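Local coordinates for protein nourseothricin acetyltransferase (Streptomyces noursei, PDB 5C82) that probably acetylates the antibiotic nourseothricin, conferring resistance to it, as a member of the GNAT acetyltransferase family, at residues 36-41 with 167-172. The protein carries 1 engineered substitution. Numbering follows the deposited sequence.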
ATOM      1  N   PHE A  36      -3.521  19.104   0.280  1.00 16.57           N
ATOM      2  CA  PHE A  36      -4.396  18.472  -0.702  1.00 16.15           C
ATOM      3  C   PHE A  36      -5.460  17.788   0.124  1.00 20.11           C
ATOM      4  O   PHE A  36      -5.145  16.917   0.951  1.00 18.92           O
ATOM      5  CB  PHE A  36      -3.650  17.504  -1.622  1.00 17.42           C
ATOM      6  CG  PHE A  36      -2.878  18.195  -2.731  1.00 18.27           C
ATOM      7  CD1 PHE A  36      -1.601  18.703  -2.502  1.00 18.82           C
ATOM      8  CD2 PHE A  36      -3.415  18.301  -4.018  1.00 19.15           C
ATOM      9  CE1 PHE A  36      -0.880  19.321  -3.533  1.00 19.73           C
ATOM     10  CE2 PHE A  36      -2.694  18.912  -5.048  1.00 20.71           C
ATOM     11  CZ  PHE A  36      -1.423  19.408  -4.804  1.00 19.19           C
ATOM     12  N   ARG A  37      -6.687  18.315   0.025  1.00 16.20           N
ATOM     13  CA  ARG A  37      -7.854  17.792   0.724  1.00 16.19           C
ATOM     14  C   ARG A  37      -8.328  16.615  -0.093  1.00 18.16           C
ATOM     15  O   ARG A  37      -8.456  16.714  -1.325  1.00 15.24           O
ATOM     16  CB  ARG A  37      -8.973  18.861   0.825  1.00 19.28           C
ATOM     17  CG  ARG A  37     -10.205  18.388   1.618  1.00 25.95           C
ATOM     18  CD  ARG A  37     -11.223  19.496   1.776  1.00 41.75           C
ATOM     19  NE  ARG A  37     -10.789  20.493   2.758  1.00 56.41           N
ATOM     20  CZ  ARG A  37     -11.290  21.722   2.856  1.00 69.32           C
ATOM     21  NH1 ARG A  37     -12.242  22.129   2.022  1.00 49.10           N
ATOM     22  NH2 ARG A  37     -10.830  22.560   3.776  1.00 59.31           N
ATOM     23  N   VAL A  38      -8.528  15.489   0.596  1.00 15.97           N
ATOM     24  CA  VAL A  38      -8.975  14.240  -0.001  1.00 16.68           C
ATOM     25  C   VAL A  38     -10.464  14.072   0.329  1.00 25.53           C
ATOM     26  O   VAL A  38     -10.850  14.119   1.498  1.00 26.55           O
ATOM     27  CB  VAL A  38      -8.117  13.023   0.461  1.00 19.25           C
ATOM     28  CG1 VAL A  38      -8.684  11.720  -0.072  1.00 18.94           C
ATOM     29  CG2 VAL A  38      -6.653  13.181   0.051  1.00 18.27           C
ATOM     30  N   THR A  39     -11.286  13.901  -0.703  1.00 24.05           N
ATOM     31  CA  THR A  39     -12.726  13.715  -0.547  1.00 25.47           C
ATOM     32  C   THR A  39     -13.135  12.338  -1.101  1.00 29.55           C
ATOM     33  O   THR A  39     -12.895  12.038  -2.277  1.00 25.08           O
ATOM     34  CB  THR A  39     -13.481  14.881  -1.227  1.00 35.27           C
ATOM     35  OG1 THR A  39     -13.183  16.093  -0.542  1.00 40.27           O
ATOM     36  CG2 THR A  39     -14.990  14.666  -1.290  1.00 34.16           C
ATOM     37  N   ALA A  40     -13.744  11.513  -0.237  1.00 29.30           N
ATOM     38  CA  ALA A  40     -14.278  10.218  -0.634  1.00 30.75           C
ATOM     39  C   ALA A  40     -15.674  10.511  -1.208  1.00 36.88           C
ATOM     40  O   ALA A  40     -16.531  11.050  -0.511  1.00 35.27           O
ATOM     41  CB  ALA A  40     -14.378   9.295   0.568  1.00 31.70           C
ATOM     42  N   THR A  41     -15.858  10.248  -2.509  1.00 36.69           N
ATOM     43  CA  THR A  41     -17.118  10.520  -3.220  1.00 37.91           C
ATOM     44  C   THR A  41     -18.069   9.306  -3.219  1.00 44.80           C
ATOM     45  O   THR A  41     -19.197   9.411  -3.706  1.00 44.87           O
ATOM     46  CB  THR A  41     -16.827  11.009  -4.649  1.00 40.17           C
ATOM     47  OG1 THR A  41     -16.164   9.962  -5.352  1.00 44.47           O
ATOM     48  CG2 THR A  41     -15.950  12.238  -4.675  1.00 38.16           C
ATOM     49  N   LEU A 167      -3.856   6.004  -3.452  1.00 14.81           N
ATOM     50  CA  LEU A 167      -3.916   6.565  -2.109  1.00 14.92           C
ATOM     51  C   LEU A 167      -4.423   5.526  -1.117  1.00 16.87           C
ATOM     52  O   LEU A 167      -4.994   4.520  -1.534  1.00 16.55           O
ATOM     53  CB  LEU A 167      -4.814   7.841  -2.062  1.00 15.26           C
ATOM     54  CG  LEU A 167      -6.355   7.687  -2.137  1.00 21.56           C
ATOM     55  CD1 LEU A 167      -7.046   8.925  -1.636  1.00 22.29           C
ATOM     56  CD2 LEU A 167      -6.825   7.534  -3.546  1.00 26.68           C
ATOM     57  N   ASP A 168      -4.230   5.779   0.181  1.00 13.38           N
ATOM     58  CA  ASP A 168      -4.796   4.971   1.270  1.00 12.50           C
ATOM     59  C   ASP A 168      -5.221   5.929   2.379  1.00 15.96           C
ATOM     60  O   ASP A 168      -4.381   6.418   3.140  1.00 14.05           O
ATOM     61  CB  ASP A 168      -3.848   3.865   1.787  1.00 13.22           C
ATOM     62  CG  ASP A 168      -4.507   2.889   2.788  1.00 19.74           C
ATOM     63  OD1 ASP A 168      -5.637   3.177   3.270  1.00 19.26           O
ATOM     64  OD2 ASP A 168      -3.903   1.863   3.089  1.00 19.10           O
ATOM     65  N   THR A 169      -6.537   6.149   2.497  1.00 14.30           N
ATOM     66  CA  THR A 169      -7.117   7.065   3.484  1.00 15.25           C
ATOM     67  C   THR A 169      -7.072   6.529   4.904  1.00 20.08           C
ATOM     68  O   THR A 169      -7.349   7.263   5.858  1.00 19.85           O
ATOM     69  CB  THR A 169      -8.584   7.425   3.092  1.00 19.86           C
ATOM     70  OG1 THR A 169      -9.370   6.236   3.109  1.00 17.94           O
ATOM     71  CG2 THR A 169      -8.689   8.120   1.738  1.00 14.81           C
ATOM     72  N   ALA A 170      -6.777   5.238   5.044  1.00 17.79           N
ATOM     73  CA  ALA A 170      -6.788   4.553   6.331  1.00 16.12           C
ATOM     74  C   ALA A 170      -5.393   4.293   6.901  1.00 19.19           C
ATOM     75  O   ALA A 170      -5.299   3.889   8.057  1.00 18.82           O
ATOM     76  CB  ALA A 170      -7.563   3.245   6.184  1.00 16.25           C
ATOM     77  N   LEU A 171      -4.309   4.531   6.103  1.00 15.28           N
ATOM     78  CA  LEU A 171      -2.912   4.292   6.496  1.00 13.52           C
ATOM     79  C   LEU A 171      -2.520   4.899   7.835  1.00 19.77           C
ATOM     80  O   LEU A 171      -1.791   4.247   8.585  1.00 18.74           O
ATOM     81  CB  LEU A 171      -1.864   4.694   5.418  1.00 11.75           C
ATOM     82  CG  LEU A 171      -0.462   3.996   5.625  1.00 14.22           C
ATOM     83  CD1 LEU A 171      -0.519   2.435   5.405  1.00 12.85           C
ATOM     84  CD2 LEU A 171       0.651   4.634   4.785  1.00 13.46           C
ATOM     85  N   TYR A 172      -3.002   6.116   8.137  1.00 19.15           N
ATOM     86  CA  TYR A 172      -2.648   6.827   9.365  1.00 20.15           C
ATOM     87  C   TYR A 172      -3.662   6.756  10.494  1.00 24.43           C
ATOM     88  O   TYR A 172      -3.495   7.484  11.483  1.00 24.03           O
ATOM     89  CB  TYR A 172      -2.332   8.295   9.050  1.00 21.38           C
ATOM     90  CG  TYR A 172      -1.192   8.460   8.076  1.00 23.59           C
ATOM     91  CD1 TYR A 172       0.066   7.927   8.346  1.00 26.39           C
ATOM     92  CD2 TYR A 172      -1.350   9.208   6.913  1.00 24.30           C
ATOM     93  CE1 TYR A 172       1.125   8.088   7.455  1.00 28.31           C
ATOM     94  CE2 TYR A 172      -0.297   9.382   6.019  1.00 25.44           C
ATOM     95  CZ  TYR A 172       0.931   8.797   6.281  1.00 34.25           C
ATOM     96  OH  TYR A 172       1.974   8.986   5.415  1.00 33.43           O
TER
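Next to Thr169, whose methyl meets Val38, the backbone N of Ala170 donates to OD1 of Asp168 at 2.9 Å, closing an Asx turn. The bond is moderately bent, 153° at the hydrogen, and reaches the oxygen from above the carboxylate plane, 38° out of it. The other oxygen, OD2, forms a salt bridge with Arg105 of the second subunit, and the carboxylate is thus held from both chains. A type I turn from Asp168 to Leu171 carries the chain on from strand 163-168, with Thr169 at its first corner. Val38 faces this corner through one branch: CG1, anti to the backbone N (chi1 175°), extends to Leu167 CD1 at 3.6 Å. Thr169 CG2 lies 4.0 Å from Val38 CG1. Leu167 CD1 and Thr169 CG2 are themselves 3.8 Å apart, so Val38 CG1 rests against both. Val38 and Leu167 run past each other in opposite senses, whereas Thr169 meets Val38 at a slant. In this GNAT-family chain, the contact joins strand 34-40, at the edge of the three-stranded antiparallel sheet, to the end of strand 163-168, outermost within this chain in the seven-stranded mixed sheet, and to the turn that follows. The backbones stay apart, 8.2 Å between Val38 CA and Thr169 CA, and just 91 Å² is buried. Leu183 of strand 182-188 touches both Val38 and Leu167, while Gln181 packs against Val38 and Thr169. Thr169 OG1 hydrogen-bonds Cys165 O of the second subunit, whose antiparallel strand continues the larger sheet beyond Leu167 and Asp168.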